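Local atomic coordinates of glycerol uptake operon antiterminator-related protein (Thermotoga maritima, PDB entry 1VKF), a protein that probably takes part in transcription control that responds to glycerol 3-phosphate, like the antiterminators of glycerol uptake operons. Residues E71-K80 with N94-I103; P104-L112 with V129-V139. All coordinates share one frame; numbering follows the deposited sequence.

Contact 1. Residues E71-K80 with N94-I103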
# COMPACT_ATOMS: atom_id res chain seq x y z
N GLU A 71 7.76 10.23 12.07
CA GLU A 71 6.51 10.56 11.42
C GLU A 71 6.56 12.01 11.03
O GLU A 71 7.37 12.79 11.55
CB GLU A 71 5.31 10.22 12.31
CG GLU A 71 5.18 10.97 13.60
CD GLU A 71 3.99 10.46 14.43
OE1 GLU A 71 3.59 9.29 14.26
OE2 GLU A 71 3.46 11.24 15.24
N GLY A 72 5.68 12.38 10.11
CA GLY A 72 5.49 13.77 9.77
C GLY A 72 6.19 14.25 8.52
O GLY A 72 6.69 13.47 7.74
N GLU A 73 6.11 15.56 8.30
CA GLU A 73 6.49 16.16 7.03
C GLU A 73 7.92 15.87 6.59
O GLU A 73 8.18 15.55 5.44
CB GLU A 73 6.24 17.65 7.08
CG GLU A 73 6.24 18.32 5.71
CD GLU A 73 5.51 19.65 5.74
OE1 GLU A 73 5.64 20.37 6.73
OE2 GLU A 73 4.79 19.96 4.77
N GLU A 74 8.86 16.06 7.50
CA GLU A 74 10.26 15.78 7.20
C GLU A 74 10.53 14.31 6.85
O GLU A 74 11.24 14.04 5.88
CB GLU A 74 11.18 16.25 8.34
CG GLU A 74 11.07 17.73 8.70
CD GLU A 74 9.95 18.10 9.66
OE1 GLU A 74 9.09 17.25 10.03
OE2 GLU A 74 9.90 19.29 10.04
N ALA A 75 9.89 13.38 7.56
CA ALA A 75 9.96 11.97 7.23
C ALA A 75 9.41 11.67 5.84
O ALA A 75 10.03 10.95 5.05
CB ALA A 75 9.28 11.11 8.26
N ILE A 76 8.27 12.27 5.51
CA ILE A 76 7.66 12.04 4.19
C ILE A 76 8.55 12.58 3.07
O ILE A 76 8.78 11.89 2.05
CB ILE A 76 6.26 12.68 4.10
CG1 ILE A 76 5.25 12.03 5.03
CG2 ILE A 76 5.78 12.67 2.67
CD1 ILE A 76 4.12 12.96 5.43
N LEU A 77 9.11 13.79 3.27
CA LEU A 77 10.05 14.40 2.32
C LEU A 77 11.33 13.58 2.20
O LEU A 77 11.87 13.50 1.09
CB LEU A 77 10.40 15.85 2.67
CG LEU A 77 9.20 16.77 2.53
CD1 LEU A 77 9.55 18.17 3.01
CD2 LEU A 77 8.65 16.75 1.11
N PHE A 78 11.83 12.91 3.26
CA PHE A 78 12.94 12.04 3.18
C PHE A 78 12.68 10.83 2.30
O PHE A 78 13.53 10.47 1.48
CB PHE A 78 13.31 11.56 4.60
CG PHE A 78 14.48 10.65 4.67
CD1 PHE A 78 14.27 9.31 4.52
CD2 PHE A 78 15.75 11.16 4.86
CE1 PHE A 78 15.35 8.41 4.58
CE2 PHE A 78 16.84 10.29 4.95
CZ PHE A 78 16.63 8.92 4.78
N VAL A 79 11.49 10.26 2.44
CA VAL A 79 11.13 9.11 1.65
C VAL A 79 11.00 9.55 0.15
O VAL A 79 11.42 8.81 -0.74
CB VAL A 79 9.82 8.47 2.22
CG1 VAL A 79 9.32 7.42 1.27
CG2 VAL A 79 10.13 7.88 3.58
N LYS A 80 10.44 10.73 -0.11
CA LYS A 80 10.41 11.25 -1.47
C LYS A 80 11.81 11.46 -2.05
O LYS A 80 12.12 11.00 -3.18
CB LYS A 80 9.56 12.54 -1.54
CG LYS A 80 9.36 13.09 -2.95
CD LYS A 80 8.31 12.24 -3.68
CE LYS A 80 7.94 12.82 -5.06
NZ LYS A 80 8.80 12.21 -6.11
N ASN A 94 0.12 11.61 8.63
CA ASN A 94 1.10 11.40 7.56
C ASN A 94 0.39 11.52 6.22
O ASN A 94 0.90 12.11 5.27
CB ASN A 94 1.74 10.02 7.63
CG ASN A 94 2.85 9.89 8.68
OD1 ASN A 94 3.39 10.90 9.14
ND2 ASN A 94 3.20 8.63 9.05
N TYR A 95 -0.81 10.93 6.13
CA TYR A 95 -1.58 10.97 4.90
C TYR A 95 -1.89 12.43 4.50
O TYR A 95 -1.62 12.80 3.36
CB TYR A 95 -2.90 10.17 5.06
CG TYR A 95 -3.69 10.16 3.78
CD1 TYR A 95 -3.43 9.21 2.83
CD2 TYR A 95 -4.61 11.14 3.50
CE1 TYR A 95 -4.07 9.17 1.66
CE2 TYR A 95 -5.28 11.14 2.26
CZ TYR A 95 -4.95 10.13 1.35
OH TYR A 95 -5.56 9.98 0.14
N VAL A 96 -2.40 13.24 5.43
CA VAL A 96 -2.79 14.62 5.12
C VAL A 96 -1.55 15.41 4.69
O VAL A 96 -1.59 16.20 3.75
CB VAL A 96 -3.53 15.35 6.31
CG1 VAL A 96 -3.84 16.80 5.96
CG2 VAL A 96 -4.85 14.66 6.62
N VAL A 97 -0.43 15.20 5.36
CA VAL A 97 0.75 15.96 5.09
C VAL A 97 1.29 15.55 3.70
O VAL A 97 1.77 16.38 2.95
CB VAL A 97 1.83 15.77 6.22
CG1 VAL A 97 3.15 16.38 5.80
CG2 VAL A 97 1.37 16.41 7.50
N ALA A 98 1.25 14.26 3.38
CA ALA A 98 1.71 13.80 2.08
C ALA A 98 0.89 14.50 1.02
O ALA A 98 1.45 15.08 0.13
CB ALA A 98 1.58 12.33 1.95
N LYS A 99 -0.42 14.44 1.16
CA LYS A 99 -1.34 15.04 0.20
C LYS A 99 -1.10 16.55 0.01
O LYS A 99 -1.06 17.03 -1.11
CB LYS A 99 -2.78 14.77 0.67
CG LYS A 99 -3.86 15.28 -0.25
CD LYS A 99 -5.23 15.11 0.42
CE LYS A 99 -6.39 15.14 -0.54
NZ LYS A 99 -7.54 14.47 0.12
N LYS A 100 -0.93 17.26 1.11
CA LYS A 100 -0.63 18.70 1.12
C LYS A 100 0.65 19.03 0.32
O LYS A 100 0.77 20.13 -0.25
CB LYS A 100 -0.42 19.17 2.56
CG LYS A 100 -1.73 19.52 3.27
N ASN A 101 1.60 18.10 0.30
CA ASN A 101 2.85 18.28 -0.41
C ASN A 101 2.88 17.66 -1.80
O ASN A 101 3.94 17.60 -2.44
CB ASN A 101 3.99 17.70 0.44
CG ASN A 101 4.39 18.61 1.56
OD1 ASN A 101 5.11 19.59 1.32
ND2 ASN A 101 3.89 18.33 2.79
N GLY A 102 1.71 17.17 -2.25
CA GLY A 102 1.58 16.63 -3.60
C GLY A 102 2.19 15.26 -3.80
O GLY A 102 2.49 14.87 -4.93
N ILE A 103 2.31 14.51 -2.71
CA ILE A 103 2.92 13.20 -2.70
C ILE A 103 1.79 12.13 -2.65
O ILE A 103 0.99 12.11 -1.73
CB ILE A 103 3.83 13.10 -1.51
CG1 ILE A 103 5.02 14.07 -1.70
CG2 ILE A 103 4.34 11.68 -1.37
CD1 ILE A 103 5.76 14.42 -0.46
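The first torsions of Glu73 and Asn101 bring their polar ends together. Glu73 turns CG away from its nitrogen (chi1 -164°) and then runs extended along the surface. Asn101 keeps CG beside its nitrogen (chi1 -78°), which carries the amide toward Glu73. Asn101 ND2 gives a nearly straight hydrogen bond of 2.7 Å to Glu73 OE2. The acceptor lone pair is the anti one, and the oxygen lies in the amide plane. The carboxylate is turned steeply against that plane. A second hydrogen bond of 2.9 Å runs from Asn101 ND2 to Val97 O, so one amino group spans both helices and has its rotation fixed. With an alanine here, Glu73 would probably lose this partner and turn more freely, and Val97 O would lose its side-chain donor.

Val97 CG1 lies against CB and CG of Glu73, and the two side chains cross at about a right angle. Ile76 fills the centre. Its CD1 packs 3.6 Å from Val97 CG1 and 3.3 Å from Asn94 O. Its other branch, CG2, sits 3.6 Å from Ile103 CD1. Leu77 CD2 touches that same methyl from the solvent side.

At the far end, Gly72 N bonds Asn94 OD1 at 2.9 Å. Gly72 is the N-cap of the first helix. Asn94 ND2 is held in turn by Thr89 OG1, so the amide is fixed at both ends. Gly102 ends the second helix in a Schellman motif, and the turn brings Ile103 back against Ile76.

The axes of the two helix segments come within 9.6 Å and cross at -58°. They are neighbours in the outer helical layer of a TIM barrel. Beneath them, Val79 and Ala98 both rest on Ile87 of strand 86-89. Tyr95 reaches strand 105-110, and Ile76 touches Met63.

Contact 2. Residues P104-L112 with V129-V139; sequences PAVLRFFAL and VDVVEVLPGAV
Phe109 CB packs 3.5 Å from Val132 CG1, and this methyl also lies at the edge of the Phe109 ring. Phe109 holds CG opposite its backbone N (chi1 -179°), and the ring turns to Ile124 of helix 114-127. Just past the strand, Ala111 CB touches both Val134 CG1, at 3.7 Å, and Val139 CG2, at 3.6 Å. Leu107 CD2 meets Val129 CG2 near the start of the strands.

The two strands run parallel and belong to one beta-alpha-beta unit, with helix 114-127 in the crossover connection. This is the repeating element of a TIM barrel. Backbone bonds alternate along the ladder. Leu107 N reaches Val131 O, and Glu133 N returns to Leu107 O. Phe109 N bonds Glu133 O weakly. Leu135 N bonds Phe109 O, and Ala111 N bonds Leu135 O. Water 1 bridges Ala105 O and Val131 N where the strands begin to part.

The other face carries Arg108, Glu133 and Leu135. Arg108 and Glu133 lie side by side, pointing the same way. Their salt bridge joins Arg108 NE to Glu133 OE1 at 3.0 Å, but the hydrogen bond in it is bent and weak. The carboxylate stands 76° from the guanidinium plane. Leu135 CD1 covers one guanidinium face, 3.9 Å above its centre. Arg108 NH1 lies at the edge of the Phe110 ring. The Arg108 side chain comes within about 3 Å of a bound citrate, probably picked up during crystallisation, which may mark a pocket.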
# COMPACT_ATOMS: atom_id res chain seq x y z
N PRO A 104 1.71 11.28 -3.67
CA PRO A 104 0.77 10.14 -3.65
C PRO A 104 0.85 9.34 -2.34
O PRO A 104 1.95 9.07 -1.79
CB PRO A 104 1.23 9.29 -4.82
CG PRO A 104 1.87 10.30 -5.77
CD PRO A 104 2.48 11.33 -4.93
N ALA A 105 -0.32 8.98 -1.83
CA ALA A 105 -0.39 8.33 -0.55
C ALA A 105 -1.54 7.31 -0.51
O ALA A 105 -2.60 7.56 -1.13
CB ALA A 105 -0.55 9.34 0.57
N VAL A 106 -1.28 6.20 0.18
CA VAL A 106 -2.27 5.20 0.43
C VAL A 106 -2.47 5.10 1.94
O VAL A 106 -1.51 4.93 2.67
CB VAL A 106 -1.84 3.83 -0.13
CG1 VAL A 106 -2.89 2.81 0.15
CG2 VAL A 106 -1.61 3.95 -1.63
N LEU A 107 -3.73 5.15 2.38
CA LEU A 107 -4.06 5.02 3.79
C LEU A 107 -4.50 3.60 4.06
O LEU A 107 -5.42 3.09 3.41
CB LEU A 107 -5.17 5.97 4.22
CG LEU A 107 -5.51 5.92 5.73
CD1 LEU A 107 -4.43 6.49 6.59
CD2 LEU A 107 -6.82 6.67 5.98
N ARG A 108 -3.83 2.95 5.01
CA ARG A 108 -4.22 1.62 5.48
C ARG A 108 -5.46 1.70 6.36
O ARG A 108 -5.69 2.70 7.05
CB ARG A 108 -3.11 0.96 6.25
CG ARG A 108 -1.84 0.65 5.48
CD ARG A 108 -0.83 -0.18 6.30
NE ARG A 108 -0.49 -1.38 5.57
CZ ARG A 108 -0.34 -2.60 6.08
NH1 ARG A 108 -0.44 -2.82 7.37
NH2 ARG A 108 -0.05 -3.62 5.26
N PHE A 109 -6.26 0.62 6.32
CA PHE A 109 -7.58 0.55 6.94
C PHE A 109 -7.69 -0.89 7.48
O PHE A 109 -7.70 -1.86 6.72
CB PHE A 109 -8.60 0.87 5.85
CG PHE A 109 -10.05 0.87 6.27
CD1 PHE A 109 -10.51 0.18 7.37
CD2 PHE A 109 -10.95 1.61 5.54
CE1 PHE A 109 -11.84 0.23 7.72
CE2 PHE A 109 -12.30 1.68 5.90
CZ PHE A 109 -12.73 0.98 6.98
N PHE A 110 -7.72 -1.05 8.82
CA PHE A 110 -7.81 -2.35 9.44
C PHE A 110 -9.33 -2.63 9.67
O PHE A 110 -9.94 -2.08 10.61
CB PHE A 110 -7.09 -2.34 10.79
CG PHE A 110 -5.59 -2.15 10.73
CD1 PHE A 110 -4.86 -2.39 9.57
CD2 PHE A 110 -4.90 -1.77 11.89
CE1 PHE A 110 -3.46 -2.22 9.57
CE2 PHE A 110 -3.51 -1.60 11.86
CZ PHE A 110 -2.81 -1.82 10.71
N ALA A 111 -9.91 -3.47 8.82
CA ALA A 111 -11.37 -3.71 8.80
C ALA A 111 -11.70 -4.89 9.74
O ALA A 111 -11.93 -6.04 9.31
CB ALA A 111 -11.84 -3.91 7.37
N LEU A 112 -11.69 -4.58 11.04
CA LEU A 112 -11.73 -5.59 12.08
C LEU A 112 -13.16 -5.93 12.53
O LEU A 112 -13.43 -7.07 12.86
CB LEU A 112 -10.89 -5.11 13.27
CG LEU A 112 -9.37 -5.06 12.99
CD1 LEU A 112 -8.64 -4.19 14.01
CD2 LEU A 112 -8.86 -6.48 12.96
N VAL A 129 -9.87 10.69 1.21
CA VAL A 129 -8.95 9.63 0.83
C VAL A 129 -9.39 8.92 -0.45
O VAL A 129 -10.44 8.30 -0.49
CB VAL A 129 -8.82 8.61 1.95
CG1 VAL A 129 -7.92 7.48 1.54
CG2 VAL A 129 -8.37 9.29 3.24
N ASP A 130 -8.57 9.00 -1.49
CA ASP A 130 -8.93 8.43 -2.79
C ASP A 130 -8.58 6.93 -2.85
O ASP A 130 -9.25 6.18 -3.53
CB ASP A 130 -8.12 9.12 -3.90
CG ASP A 130 -8.25 10.63 -3.87
OD1 ASP A 130 -9.40 11.13 -3.87
OD2 ASP A 130 -7.25 11.40 -3.86
N VAL A 131 -7.49 6.57 -2.20
CA VAL A 131 -6.88 5.21 -2.27
C VAL A 131 -6.65 4.62 -0.88
O VAL A 131 -5.94 5.18 -0.04
CB VAL A 131 -5.56 5.18 -3.06
CG1 VAL A 131 -5.04 3.74 -3.22
CG2 VAL A 131 -5.76 5.83 -4.45
N VAL A 132 -7.32 3.51 -0.63
CA VAL A 132 -7.30 2.89 0.67
C VAL A 132 -6.85 1.43 0.52
O VAL A 132 -7.31 0.77 -0.40
CB VAL A 132 -8.73 2.87 1.32
CG1 VAL A 132 -8.65 2.28 2.68
CG2 VAL A 132 -9.31 4.25 1.40
N GLU A 133 -5.98 0.97 1.40
CA GLU A 133 -5.61 -0.44 1.52
C GLU A 133 -6.33 -1.07 2.70
O GLU A 133 -6.11 -0.70 3.85
CB GLU A 133 -4.11 -0.62 1.63
CG GLU A 133 -3.66 -2.10 1.63
CD GLU A 133 -2.16 -2.23 1.76
OE1 GLU A 133 -1.65 -1.85 2.81
OE2 GLU A 133 -1.54 -2.75 0.82
N VAL A 134 -7.18 -2.03 2.39
CA VAL A 134 -8.01 -2.69 3.41
C VAL A 134 -7.44 -4.04 3.75
O VAL A 134 -7.22 -4.88 2.88
CB VAL A 134 -9.45 -2.84 2.95
CG1 VAL A 134 -10.25 -3.62 3.99
CG2 VAL A 134 -10.06 -1.47 2.65
N LEU A 135 -7.26 -4.27 5.05
CA LEU A 135 -6.76 -5.54 5.57
C LEU A 135 -7.74 -6.12 6.62
O LEU A 135 -8.37 -5.35 7.35
CB LEU A 135 -5.41 -5.36 6.24
CG LEU A 135 -4.28 -4.71 5.41
CD1 LEU A 135 -4.20 -3.25 5.65
CD2 LEU A 135 -2.99 -5.43 5.80
N PRO A 136 -7.87 -7.45 6.68
CA PRO A 136 -7.28 -8.40 5.72
C PRO A 136 -8.09 -8.41 4.41
O PRO A 136 -9.17 -7.80 4.28
CB PRO A 136 -7.43 -9.75 6.43
CG PRO A 136 -8.73 -9.58 7.26
CD PRO A 136 -8.71 -8.15 7.67
N GLY A 137 -7.58 -9.10 3.40
CA GLY A 137 -8.14 -9.02 2.08
C GLY A 137 -9.57 -9.54 1.92
O GLY A 137 -10.33 -8.99 1.13
N ALA A 138 -9.91 -10.54 2.74
CA ALA A 138 -11.20 -11.23 2.67
C ALA A 138 -12.36 -10.26 2.87
O ALA A 138 -13.45 -10.50 2.37
CB ALA A 138 -11.24 -12.38 3.66
N VAL A 139 -12.16 -9.23 3.69
CA VAL A 139 -13.23 -8.25 3.96
C VAL A 139 -13.11 -6.98 3.14
O VAL A 139 -13.96 -6.11 3.24
CB VAL A 139 -13.35 -7.93 5.47
CG1 VAL A 139 -13.60 -9.26 6.26
CG2 VAL A 139 -12.08 -7.25 5.98
O HOH W 1 -5.18 7.86 -1.10

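In the fold
After the first strands and helix 45-54, the chain makes helix 73-82, then strand 86-89, then helix 92-100. Contact 1 closes this loop by joining the two helices over the strand between them. Contact 2 opens at the next residue. It closes the following loop, which holds helix 114-127, by pairing strands 105-110 and 131-135. The two loops come in series, so they neither nest nor cross. Contact 1 ties the outer helical layer of the barrel, and contact 2 ties its wall. Their centres lie about 18 Å apart, yet they touch: Tyr95 OH approaches Val129 CA at 3.5 Å, and Ala98 CB packs on Ala105 CB. Helix 92-100 thus links both layers.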